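Local structure of 3-dehydroquinate dehydratase (Clostridium difficile, 4H3D) at residues Lys21-Ile27 with Leu46-Arg52; Leu81-Ser87 with Val114-Glu120. The protein catalyses the cis-dehydration of 3-dehydroquinate to 3-dehydroshikimate through an imine intermediate, the third step of the chorismate pathway. All coordinates share one frame; numbering follows the deposited sequence.

Contacts 1 and 2 are two parallel strand pairings of the TIM barrel of this type I dehydroquinase, joined through strands 48-52 and 81-84, with centres about 11 Å apart. Strands 48-52 and 81-84, one from each pair, are themselves neighbours: Trp51 N lies 2.8 Å from Leu82 O, a probable hydrogen bond. On the barrel interior Glu50 OE2 approaches Thr84 OG1 to 2.7 Å, tying the substrate-binding face of contact 1 to contact 2. The nearest side-chain atoms of Glu50 and the Schiff-base residue Lys174 are about 5 Å apart, and those of Arg86 and the proton donor/acceptor His147 about 3 Å, so both contacts border the active site.

Contact 1 of 2, residues Lys21-Ile27 with Leu46-Arg52; sequences KICVPII and LDIIEWR
Ile22 and Asp47 meet just ahead of a parallel strand pairing that runs from Cys23 and Ile48 to Ile26 and Trp51. The backbone ladder alternates direction: Val24 N and Ile26 N donate to Ile48 O and Glu50 O, while Ile48 N, Glu50 N and Arg52 N donate to Ile22 O, Val24 O and Ile26 O. Ile22 O also accepts from Asp47 N (2.9 Å), so two amides grip this one oxygen. The remaining bond comes from a side chain: Asp47 OD2 turns its anti lone pair to Ile22 N at 2.8 Å, almost straight at 166°, extending the ladder ahead of the first residue of strand 48-52.

Side-chain packing divides between two faces. Toward the barrel interior, Cys23 SG, anti to its own amide nitrogen (chi1 -177°), reaches Ile48 CG2 at 3.8 Å and Glu50 CB at 3.6 Å. The extended Glu50 chain then runs across Pro25, whose CB lies 3.6 Å from OE1, while OE2 turns to Thr84. On the outer face Ile26 CD1 meets Ile49 CG2 at 3.6 Å, and the Trp51 ring presents its edge to Ile26 O, with CD1 3.8 Å away.

Glu50, Trp51 and Arg52 all belong to the 3-dehydroquinate site. The pairing closes a beta-alpha-beta unit: helix 31-41 packs on Val24, Ile26, Leu46 and Trp51, helix 62-76 on Ile26, Ile49 and Trp51, and strand 227-229 flanks 21-26.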
ATOM      1  N   LYS B  21     -14.675  -0.570   2.950  1.00 22.56           N
ATOM      2  CA  LYS B  21     -15.502  -1.703   2.573  1.00 22.96           C
ATOM      3  C   LYS B  21     -15.048  -2.231   1.225  1.00 22.28           C
ATOM      4  O   LYS B  21     -14.622  -1.461   0.353  1.00 21.59           O
ATOM      5  CB  LYS B  21     -16.977  -1.295   2.539  1.00 23.34           C
ATOM      6  CG  LYS B  21     -17.448  -0.562   3.827  1.00 28.04           C
ATOM      7  CD  LYS B  21     -17.224  -1.387   5.083  1.00 31.70           C
ATOM      8  CE  LYS B  21     -17.679  -0.633   6.337  1.00 36.11           C
ATOM      9  NZ  LYS B  21     -16.775   0.537   6.640  1.00 37.35           N
ATOM     10  N   ILE B  22     -15.129  -3.540   1.057  1.00 22.25           N
ATOM     11  CA  ILE B  22     -14.717  -4.178  -0.185  1.00 22.66           C
ATOM     12  C   ILE B  22     -15.916  -4.522  -1.037  1.00 21.70           C
ATOM     13  O   ILE B  22     -16.871  -5.189  -0.564  1.00 19.37           O
ATOM     14  CB  ILE B  22     -13.952  -5.490   0.076  1.00 25.06           C
ATOM     15  CG1 ILE B  22     -12.685  -5.215   0.871  1.00 27.60           C
ATOM     16  CG2 ILE B  22     -13.588  -6.170  -1.261  1.00 27.51           C
ATOM     17  CD1 ILE B  22     -11.912  -6.471   1.244  1.00 28.28           C
ATOM     18  N   CYS B  23     -15.857  -4.094  -2.294  1.00 20.51           N
ATOM     19  CA  CYS B  23     -16.894  -4.351  -3.280  1.00 21.69           C
ATOM     20  C   CYS B  23     -16.326  -5.243  -4.372  1.00 21.81           C
ATOM     21  O   CYS B  23     -15.200  -5.018  -4.849  1.00 21.52           O
ATOM     22  CB  CYS B  23     -17.360  -3.036  -3.910  1.00 22.59           C
ATOM     23  SG  CYS B  23     -18.690  -3.196  -5.066  1.00 27.59           S
ATOM     24  N   VAL B  24     -17.090  -6.254  -4.768  1.00 21.80           N
ATOM     25  CA  VAL B  24     -16.677  -7.173  -5.816  1.00 22.71           C
ATOM     26  C   VAL B  24     -17.742  -7.204  -6.907  1.00 24.64           C
ATOM     27  O   VAL B  24     -18.922  -7.374  -6.607  1.00 21.63           O
ATOM     28  CB  VAL B  24     -16.506  -8.593  -5.256  1.00 26.10           C
ATOM     29  CG1 VAL B  24     -15.988  -9.521  -6.332  1.00 25.05           C
ATOM     30  CG2 VAL B  24     -15.570  -8.580  -4.042  1.00 24.39           C
ATOM     31  N   PRO B  25     -17.335  -7.024  -8.184  1.00 23.33           N
ATOM     32  CA  PRO B  25     -18.309  -7.072  -9.261  1.00 23.51           C
ATOM     33  C   PRO B  25     -18.646  -8.452  -9.808  1.00 25.85           C
ATOM     34  O   PRO B  25     -17.825  -9.379  -9.761  1.00 24.63           O
ATOM     35  CB  PRO B  25     -17.646  -6.249 -10.389  1.00 23.91           C
ATOM     36  CG  PRO B  25     -16.236  -6.282 -10.118  1.00 27.89           C
ATOM     37  CD  PRO B  25     -16.045  -6.479  -8.636  1.00 24.11           C
ATOM     38  N   ILE B  26     -19.872  -8.550 -10.322  1.00 23.94           N
ATOM     39  CA  ILE B  26     -20.379  -9.708 -11.056  1.00 23.76           C
ATOM     40  C   ILE B  26     -20.439  -9.196 -12.490  1.00 23.95           C
ATOM     41  O   ILE B  26     -21.055  -8.134 -12.765  1.00 23.09           O
ATOM     42  CB  ILE B  26     -21.777 -10.124 -10.568  1.00 23.38           C
ATOM     43  CG1 ILE B  26     -21.648 -10.749  -9.181  1.00 24.85           C
ATOM     44  CG2 ILE B  26     -22.439 -11.117 -11.564  1.00 27.56           C
ATOM     45  CD1 ILE B  26     -22.979 -11.158  -8.540  1.00 30.29           C
ATOM     46  N   ILE B  27     -19.801  -9.914 -13.399  1.00 24.87           N
ATOM     47  CA  ILE B  27     -19.689  -9.470 -14.784  1.00 25.59           C
ATOM     48  C   ILE B  27     -20.218 -10.488 -15.803  1.00 26.45           C
ATOM     49  O   ILE B  27     -19.896 -10.418 -16.992  1.00 25.74           O
ATOM     50  CB  ILE B  27     -18.209  -9.109 -15.103  1.00 27.60           C
ATOM     51  CG1 ILE B  27     -17.286 -10.310 -14.889  1.00 28.78           C
ATOM     52  CG2 ILE B  27     -17.738  -7.971 -14.212  1.00 24.11           C
ATOM     53  CD1 ILE B  27     -15.875 -10.060 -15.373  1.00 33.56           C
ATOM     54  N   LEU B  46     -16.664 -10.151   2.149  1.00 36.49           N
ATOM     55  CA  LEU B  46     -16.738  -8.990   1.290  1.00 33.78           C
ATOM     56  C   LEU B  46     -17.910  -8.197   1.854  1.00 31.82           C
ATOM     57  O   LEU B  46     -18.701  -8.730   2.638  1.00 31.62           O
ATOM     58  CB  LEU B  46     -16.954  -9.390  -0.164  1.00 34.31           C
ATOM     59  CG  LEU B  46     -18.209 -10.180  -0.518  1.00 36.56           C
ATOM     60  CD1 LEU B  46     -19.450  -9.290  -0.402  1.00 38.95           C
ATOM     61  CD2 LEU B  46     -18.086 -10.740  -1.934  1.00 38.38           C
ATOM     62  N   ASP B  47     -18.031  -6.943   1.463  1.00 27.20           N
ATOM     63  CA  ASP B  47     -19.036  -6.092   2.027  1.00 26.68           C
ATOM     64  C   ASP B  47     -20.174  -5.781   1.074  1.00 24.95           C
ATOM     65  O   ASP B  47     -21.316  -5.748   1.475  1.00 25.46           O
ATOM     66  CB  ASP B  47     -18.369  -4.800   2.499  1.00 26.19           C
ATOM     67  CG  ASP B  47     -17.331  -5.048   3.567  1.00 29.89           C
ATOM     68  OD1 ASP B  47     -17.708  -5.559   4.634  1.00 30.56           O
ATOM     69  OD2 ASP B  47     -16.130  -4.744   3.344  1.00 27.11           O
ATOM     70  N   ILE B  48     -19.849  -5.569  -0.186  1.00 22.72           N
ATOM     71  CA  ILE B  48     -20.822  -5.150  -1.179  1.00 22.60           C
ATOM     72  C   ILE B  48     -20.571  -5.894  -2.473  1.00 21.37           C
ATOM     73  O   ILE B  48     -19.419  -6.170  -2.831  1.00 19.90           O
ATOM     74  CB  ILE B  48     -20.661  -3.629  -1.475  1.00 23.80           C
ATOM     75  CG1 ILE B  48     -20.871  -2.804  -0.198  1.00 26.88           C
ATOM     76  CG2 ILE B  48     -21.610  -3.162  -2.600  1.00 20.51           C
ATOM     77  CD1 ILE B  48     -20.554  -1.323  -0.365  1.00 28.07           C
ATOM     78  N   ILE B  49     -21.650  -6.223  -3.165  1.00 20.21           N
ATOM     79  CA  ILE B  49     -21.580  -6.856  -4.460  1.00 21.23           C
ATOM     80  C   ILE B  49     -22.086  -5.845  -5.498  1.00 21.27           C
ATOM     81  O   ILE B  49     -23.093  -5.189  -5.275  1.00 20.87           O
ATOM     82  CB  ILE B  49     -22.427  -8.131  -4.520  1.00 23.02           C
ATOM     83  CG1 ILE B  49     -21.788  -9.218  -3.652  1.00 24.83           C
ATOM     84  CG2 ILE B  49     -22.553  -8.613  -5.960  1.00 21.09           C
ATOM     85  CD1 ILE B  49     -22.613 -10.522  -3.532  1.00 26.03           C
ATOM     86  N   GLU B  50     -21.342  -5.694  -6.593  1.00 19.79           N
ATOM     87  CA  GLU B  50     -21.722  -4.804  -7.681  1.00 19.02           C
ATOM     88  C   GLU B  50     -22.142  -5.634  -8.868  1.00 19.77           C
ATOM     89  O   GLU B  50     -21.417  -6.521  -9.281  1.00 23.41           O
ATOM     90  CB  GLU B  50     -20.537  -3.912  -8.106  1.00 18.91           C
ATOM     91  CG  GLU B  50     -20.809  -3.067  -9.376  1.00 19.79           C
ATOM     92  CD  GLU B  50     -19.596  -2.224  -9.820  1.00 25.33           C
ATOM     93  OE1 GLU B  50     -18.474  -2.774  -9.889  1.00 28.35           O
ATOM     94  OE2 GLU B  50     -19.778  -1.019 -10.099  1.00 26.50           O
ATOM     95  N   TRP B  51     -23.322  -5.373  -9.410  1.00 20.37           N
ATOM     96  CA  TRP B  51     -23.720  -6.026 -10.645  1.00 19.70           C
ATOM     97  C   TRP B  51     -23.434  -5.079 -11.794  1.00 20.11           C
ATOM     98  O   TRP B  51     -24.074  -4.016 -11.920  1.00 19.87           O
ATOM     99  CB  TRP B  51     -25.189  -6.459 -10.628  1.00 19.65           C
ATOM    100  CG  TRP B  51     -25.614  -7.142 -11.890  1.00 19.27           C
ATOM    101  CD1 TRP B  51     -24.811  -7.829 -12.762  1.00 21.84           C
ATOM    102  CD2 TRP B  51     -26.961  -7.290 -12.396  1.00 24.27           C
ATOM    103  NE1 TRP B  51     -25.563  -8.344 -13.800  1.00 23.08           N
ATOM    104  CE2 TRP B  51     -26.882  -8.044 -13.589  1.00 22.78           C
ATOM    105  CE3 TRP B  51     -28.210  -6.857 -11.960  1.00 22.20           C
ATOM    106  CZ2 TRP B  51     -27.999  -8.356 -14.348  1.00 24.67           C
ATOM    107  CZ3 TRP B  51     -29.321  -7.175 -12.723  1.00 21.96           C
ATOM    108  CH2 TRP B  51     -29.204  -7.909 -13.904  1.00 23.75           C
ATOM    109  N   ARG B  52     -22.434  -5.449 -12.612  1.00 20.73           N
ATOM    110  CA  ARG B  52     -22.057  -4.703 -13.804  1.00 20.35           C
ATOM    111  C   ARG B  52     -22.954  -5.203 -14.899  1.00 21.24           C
ATOM    112  O   ARG B  52     -22.581  -6.078 -15.668  1.00 20.29           O
ATOM    113  CB  ARG B  52     -20.585  -4.934 -14.178  1.00 21.89           C
ATOM    114  CG  ARG B  52     -19.587  -4.070 -13.402  1.00 21.39           C
ATOM    115  CD  ARG B  52     -19.617  -2.653 -13.898  1.00 22.64           C
ATOM    116  NE  ARG B  52     -19.342  -2.606 -15.342  1.00 26.02           N
ATOM    117  CZ  ARG B  52     -18.124  -2.536 -15.876  1.00 28.26           C
ATOM    118  NH1 ARG B  52     -17.050  -2.489 -15.089  1.00 24.97           N
ATOM    119  NH2 ARG B  52     -17.975  -2.505 -17.202  1.00 25.39           N
TER

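Contact 2 of 2, residues Leu81-Ser87 with Val114-Glu120; sequences LLFTFRS and VDLIDVE. With SHL (5-hydroxy-6-methyl-4-oxo-4H-pyran-2-carboxylic acid), chain I.
Leu82 and Leu116 pair within a beta-alpha-beta unit of the TIM barrel, in which helix 98-110 connects two parallel strands. Along Leu81-Phe83 the packing is close: Phe83 N donates to Leu116 O (2.8 Å), Asp118 N to Phe83 O, and Leu82 CD1 rests 3.7 Å from Leu116 CB. On the outer face Phe83 CB touches Val114 CG1 at 3.8 Å.

Beyond Thr84 the backbones splay, and water fills in for direct bonds. One water accepts from Phe85 N and touches Asp118 O; a second sits between Phe85 O and Asp118 O. Side chains span the wider gap instead. Arg86 curls back through bends at chi2 and chi3, 59° and 66°, setting its guanidinium end-on to Asp118, with NH2 2.8 Å from OD2 and NH1 3.0 Å from OD1. Both carboxylate oxygens are met from above their plane. Thr84 CG2 lies over one guanidinium face, off centre toward the rim. Ser145 bonds Asp118 OD1 from the second shell, which probably helps fix the guanidinium where NH2 donates to SHL OAC at 3.2 Å. Glu120 completes the salt-bridge network, its OE2 taking Arg86 NH1 on the anti lone pair and Ser87 N on the syn, as Ser87 OG donates to OE1 at 2.8 Å.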
ATOM      1  N   LEU B  81     -26.289  -4.508  -2.469  1.00 21.31           N
ATOM      2  CA  LEU B  81     -26.113  -4.675  -3.902  1.00 20.24           C
ATOM      3  C   LEU B  81     -26.050  -3.326  -4.597  1.00 19.40           C
ATOM      4  O   LEU B  81     -26.970  -2.489  -4.456  1.00 20.84           O
ATOM      5  CB  LEU B  81     -27.270  -5.496  -4.487  1.00 21.47           C
ATOM      6  CG  LEU B  81     -27.258  -5.765  -5.988  1.00 21.81           C
ATOM      7  CD1 LEU B  81     -26.050  -6.578  -6.384  1.00 21.40           C
ATOM      8  CD2 LEU B  81     -28.555  -6.507  -6.396  1.00 25.45           C
ATOM      9  N   LEU B  82     -24.964  -3.122  -5.337  1.00 20.27           N
ATOM     10  CA  LEU B  82     -24.751  -1.919  -6.167  1.00 19.48           C
ATOM     11  C   LEU B  82     -25.081  -2.267  -7.619  1.00 19.21           C
ATOM     12  O   LEU B  82     -24.574  -3.253  -8.145  1.00 20.99           O
ATOM     13  CB  LEU B  82     -23.284  -1.474  -6.071  1.00 20.26           C
ATOM     14  CG  LEU B  82     -22.758  -0.466  -7.125  1.00 18.27           C
ATOM     15  CD1 LEU B  82     -23.569   0.853  -7.105  1.00 17.07           C
ATOM     16  CD2 LEU B  82     -21.243  -0.213  -6.918  1.00 19.34           C
ATOM     17  N   PHE B  83     -25.930  -1.461  -8.254  1.00 18.05           N
ATOM     18  CA  PHE B  83     -26.328  -1.664  -9.652  1.00 17.92           C
ATOM     19  C   PHE B  83     -25.580  -0.644 -10.483  1.00 17.17           C
ATOM     20  O   PHE B  83     -25.687   0.547 -10.229  1.00 19.27           O
ATOM     21  CB  PHE B  83     -27.829  -1.460  -9.796  1.00 18.25           C
ATOM     22  CG  PHE B  83     -28.346  -1.706 -11.175  1.00 19.28           C
ATOM     23  CD1 PHE B  83     -28.530  -2.983 -11.629  1.00 19.84           C
ATOM     24  CD2 PHE B  83     -28.679  -0.651 -12.009  1.00 21.93           C
ATOM     25  CE1 PHE B  83     -29.028  -3.230 -12.920  1.00 20.67           C
ATOM     26  CE2 PHE B  83     -29.187  -0.893 -13.293  1.00 23.54           C
ATOM     27  CZ  PHE B  83     -29.360  -2.189 -13.735  1.00 18.77           C
ATOM     28  N   THR B  84     -24.803  -1.115 -11.461  1.00 17.61           N
ATOM     29  CA  THR B  84     -23.983  -0.239 -12.299  1.00 17.64           C
ATOM     30  C   THR B  84     -24.054  -0.585 -13.786  1.00 16.87           C
ATOM     31  O   THR B  84     -23.638  -1.664 -14.192  1.00 19.20           O
ATOM     32  CB  THR B  84     -22.455  -0.315 -11.914  1.00 17.15           C
ATOM     33  OG1 THR B  84     -22.267   0.051 -10.532  1.00 20.90           O
ATOM     34  CG2 THR B  84     -21.608   0.647 -12.815  1.00 17.61           C
ATOM     35  N   PHE B  85     -24.578   0.335 -14.597  1.00 17.93           N
ATOM     36  CA  PHE B  85     -24.454   0.209 -16.053  1.00 18.41           C
ATOM     37  C   PHE B  85     -23.330   1.174 -16.419  1.00 19.32           C
ATOM     38  O   PHE B  85     -23.511   2.393 -16.354  1.00 18.47           O
ATOM     39  CB  PHE B  85     -25.725   0.584 -16.837  1.00 19.84           C
ATOM     40  CG  PHE B  85     -25.575   0.376 -18.343  1.00 18.68           C
ATOM     41  CD1 PHE B  85     -24.878   1.280 -19.120  1.00 18.58           C
ATOM     42  CD2 PHE B  85     -26.081  -0.756 -18.947  1.00 24.57           C
ATOM     43  CE1 PHE B  85     -24.706   1.056 -20.488  1.00 20.14           C
ATOM     44  CE2 PHE B  85     -25.920  -0.972 -20.293  1.00 22.74           C
ATOM     45  CZ  PHE B  85     -25.235  -0.071 -21.059  1.00 24.14           C
ATOM     46  N   ARG B  86     -22.153   0.623 -16.724  1.00 19.45           N
ATOM     47  CA  ARG B  86     -20.979   1.404 -17.105  1.00 19.85           C
ATOM     48  C   ARG B  86     -21.055   1.664 -18.602  1.00 22.13           C
ATOM     49  O   ARG B  86     -21.113   0.731 -19.394  1.00 20.83           O
ATOM     50  CB  ARG B  86     -19.705   0.615 -16.744  1.00 19.44           C
ATOM     51  CG  ARG B  86     -18.403   1.341 -17.011  1.00 19.90           C
ATOM     52  CD  ARG B  86     -18.266   2.679 -16.237  1.00 18.66           C
ATOM     53  NE  ARG B  86     -18.173   2.504 -14.787  1.00 21.99           N
ATOM     54  CZ  ARG B  86     -19.016   3.011 -13.885  1.00 23.02           C
ATOM     55  NH1 ARG B  86     -20.037   3.786 -14.257  1.00 24.20           N
ATOM     56  NH2 ARG B  86     -18.802   2.782 -12.593  1.00 19.70           N
ATOM     57  N   SER B  87     -21.093   2.932 -18.996  1.00 23.03           N
ATOM     58  CA  SER B  87     -21.227   3.260 -20.408  1.00 26.37           C
ATOM     59  C   SER B  87     -19.914   3.041 -21.166  1.00 26.98           C
ATOM     60  O   SER B  87     -18.816   3.013 -20.581  1.00 22.70           O
ATOM     61  CB  SER B  87     -21.725   4.709 -20.590  1.00 26.84           C
ATOM     62  OG  SER B  87     -20.662   5.627 -20.431  1.00 35.84           O
ATOM     63  N   VAL B 114     -32.265  -3.025  -5.151  1.00 27.95           N
ATOM     64  CA  VAL B 114     -30.870  -2.516  -5.139  1.00 25.32           C
ATOM     65  C   VAL B 114     -30.679  -1.478  -4.044  1.00 25.00           C
ATOM     66  O   VAL B 114     -31.566  -0.663  -3.776  1.00 26.76           O
ATOM     67  CB  VAL B 114     -30.423  -1.936  -6.520  1.00 24.49           C
ATOM     68  CG1 VAL B 114     -30.496  -3.027  -7.605  1.00 22.61           C
ATOM     69  CG2 VAL B 114     -31.244  -0.734  -6.921  1.00 23.67           C
ATOM     70  N   ASP B 115     -29.513  -1.508  -3.420  1.00 24.57           N
ATOM     71  CA  ASP B 115     -29.197  -0.627  -2.303  1.00 25.76           C
ATOM     72  C   ASP B 115     -28.483   0.641  -2.746  1.00 23.96           C
ATOM     73  O   ASP B 115     -28.609   1.689  -2.087  1.00 22.62           O
ATOM     74  CB  ASP B 115     -28.363  -1.402  -1.302  1.00 26.09           C
ATOM     75  CG  ASP B 115     -29.092  -2.600  -0.791  1.00 30.55           C
ATOM     76  OD1 ASP B 115     -30.107  -2.406  -0.095  1.00 33.34           O
ATOM     77  OD2 ASP B 115     -28.678  -3.734  -1.098  1.00 26.29           O
ATOM     78  N   LEU B 116     -27.715   0.522  -3.835  1.00 21.22           N
ATOM     79  CA  LEU B 116     -27.007   1.645  -4.458  1.00 21.69           C
ATOM     80  C   LEU B 116     -27.037   1.508  -5.968  1.00 20.34           C
ATOM     81  O   LEU B 116     -27.169   0.407  -6.502  1.00 19.51           O
ATOM     82  CB  LEU B 116     -25.514   1.690  -4.073  1.00 21.81           C
ATOM     83  CG  LEU B 116     -25.082   1.450  -2.634  1.00 26.35           C
ATOM     84  CD1 LEU B 116     -24.823  -0.043  -2.394  1.00 23.24           C
ATOM     85  CD2 LEU B 116     -23.825   2.230  -2.329  1.00 26.41           C
ATOM     86  N   ILE B 117     -26.902   2.636  -6.650  1.00 20.71           N
ATOM     87  CA  ILE B 117     -26.741   2.659  -8.094  1.00 20.54           C
ATOM     88  C   ILE B 117     -25.581   3.578  -8.410  1.00 20.65           C
ATOM     89  O   ILE B 117     -25.309   4.505  -7.652  1.00 20.02           O
ATOM     90  CB  ILE B 117     -28.004   3.157  -8.874  1.00 19.94           C
ATOM     91  CG1 ILE B 117     -28.448   4.549  -8.391  1.00 21.33           C
ATOM     92  CG2 ILE B 117     -29.113   2.166  -8.743  1.00 22.57           C
ATOM     93  CD1 ILE B 117     -29.546   5.212  -9.298  1.00 22.20           C
ATOM     94  N   ASP B 118     -24.909   3.315  -9.526  1.00 19.71           N
ATOM     95  CA  ASP B 118     -23.786   4.150  -9.970  1.00 23.38           C
ATOM     96  C   ASP B 118     -24.231   4.919 -11.209  1.00 23.55           C
ATOM     97  O   ASP B 118     -24.611   4.312 -12.218  1.00 27.72           O
ATOM     98  CB  ASP B 118     -22.537   3.277 -10.235  1.00 25.07           C
ATOM     99  CG  ASP B 118     -21.352   4.061 -10.850  1.00 27.77           C
ATOM    100  OD1 ASP B 118     -21.567   4.801 -11.828  1.00 24.21           O
ATOM    101  OD2 ASP B 118     -20.191   3.864 -10.403  1.00 27.02           O
ATOM    102  N   VAL B 119     -24.234   6.251 -11.110  1.00 22.43           N
ATOM    103  CA  VAL B 119     -24.587   7.097 -12.240  1.00 22.86           C
ATOM    104  C   VAL B 119     -23.362   7.955 -12.628  1.00 21.87           C
ATOM    105  O   VAL B 119     -22.659   8.468 -11.779  1.00 21.85           O
ATOM    106  CB  VAL B 119     -25.845   7.969 -11.952  1.00 23.33           C
ATOM    107  CG1 VAL B 119     -27.007   7.078 -11.472  1.00 29.41           C
ATOM    108  CG2 VAL B 119     -25.566   9.007 -10.946  1.00 26.57           C
ATOM    109  N   GLU B 120     -23.130   8.104 -13.920  1.00 21.29           N
ATOM    110  CA  GLU B 120     -21.957   8.815 -14.419  1.00 20.30           C
ATOM    111  C   GLU B 120     -22.141  10.332 -14.517  1.00 20.74           C
ATOM    112  O   GLU B 120     -23.094  10.801 -15.138  1.00 20.76           O
ATOM    113  CB  GLU B 120     -21.592   8.235 -15.786  1.00 20.87           C
ATOM    114  CG  GLU B 120     -21.091   6.841 -15.691  1.00 24.18           C
ATOM    115  CD  GLU B 120     -21.182   6.077 -16.999  1.00 31.71           C
ATOM    116  OE1 GLU B 120     -21.658   6.654 -18.005  1.00 33.75           O
ATOM    117  OE2 GLU B 120     -20.789   4.896 -17.009  1.00 24.55           O
TER
HETATM  118  OAD SHL I 302     -11.644  -1.670  -9.697  1.00 37.96           O
HETATM  119  CAH SHL I 302     -11.511  -1.034 -10.773  1.00 43.51           C
HETATM  120  OAA SHL I 302     -10.536  -1.252 -11.537  1.00 41.03           O
HETATM  121  CAK SHL I 302     -12.510  -0.043 -11.118  1.00 39.73           C
HETATM  122  OAG SHL I 302     -13.598   0.170 -10.206  1.00 36.68           O
HETATM  123  CAF SHL I 302     -14.677   0.981 -10.611  1.00 38.55           C
HETATM  124  CAL SHL I 302     -15.762   1.068  -9.802  1.00 38.12           C
HETATM  125  CAJ SHL I 302     -14.606   1.543 -11.837  1.00 40.48           C
HETATM  126  OAC SHL I 302     -15.617   2.294 -12.268  1.00 37.58           O
HETATM  127  CAI SHL I 302     -13.518   1.365 -12.643  1.00 39.11           C
HETATM  128  CAE SHL I 302     -12.483   0.591 -12.292  1.00 38.84           C
HETATM  129  OAB SHL I 302     -13.465   1.965 -13.822  1.00 38.37           O
HETATM  130  O   HOH W   1     -26.123   2.588 -13.690  1.00 21.28           O
HETATM  131  O   HOH W   2     -23.386   4.497 -14.721  1.00 22.45           O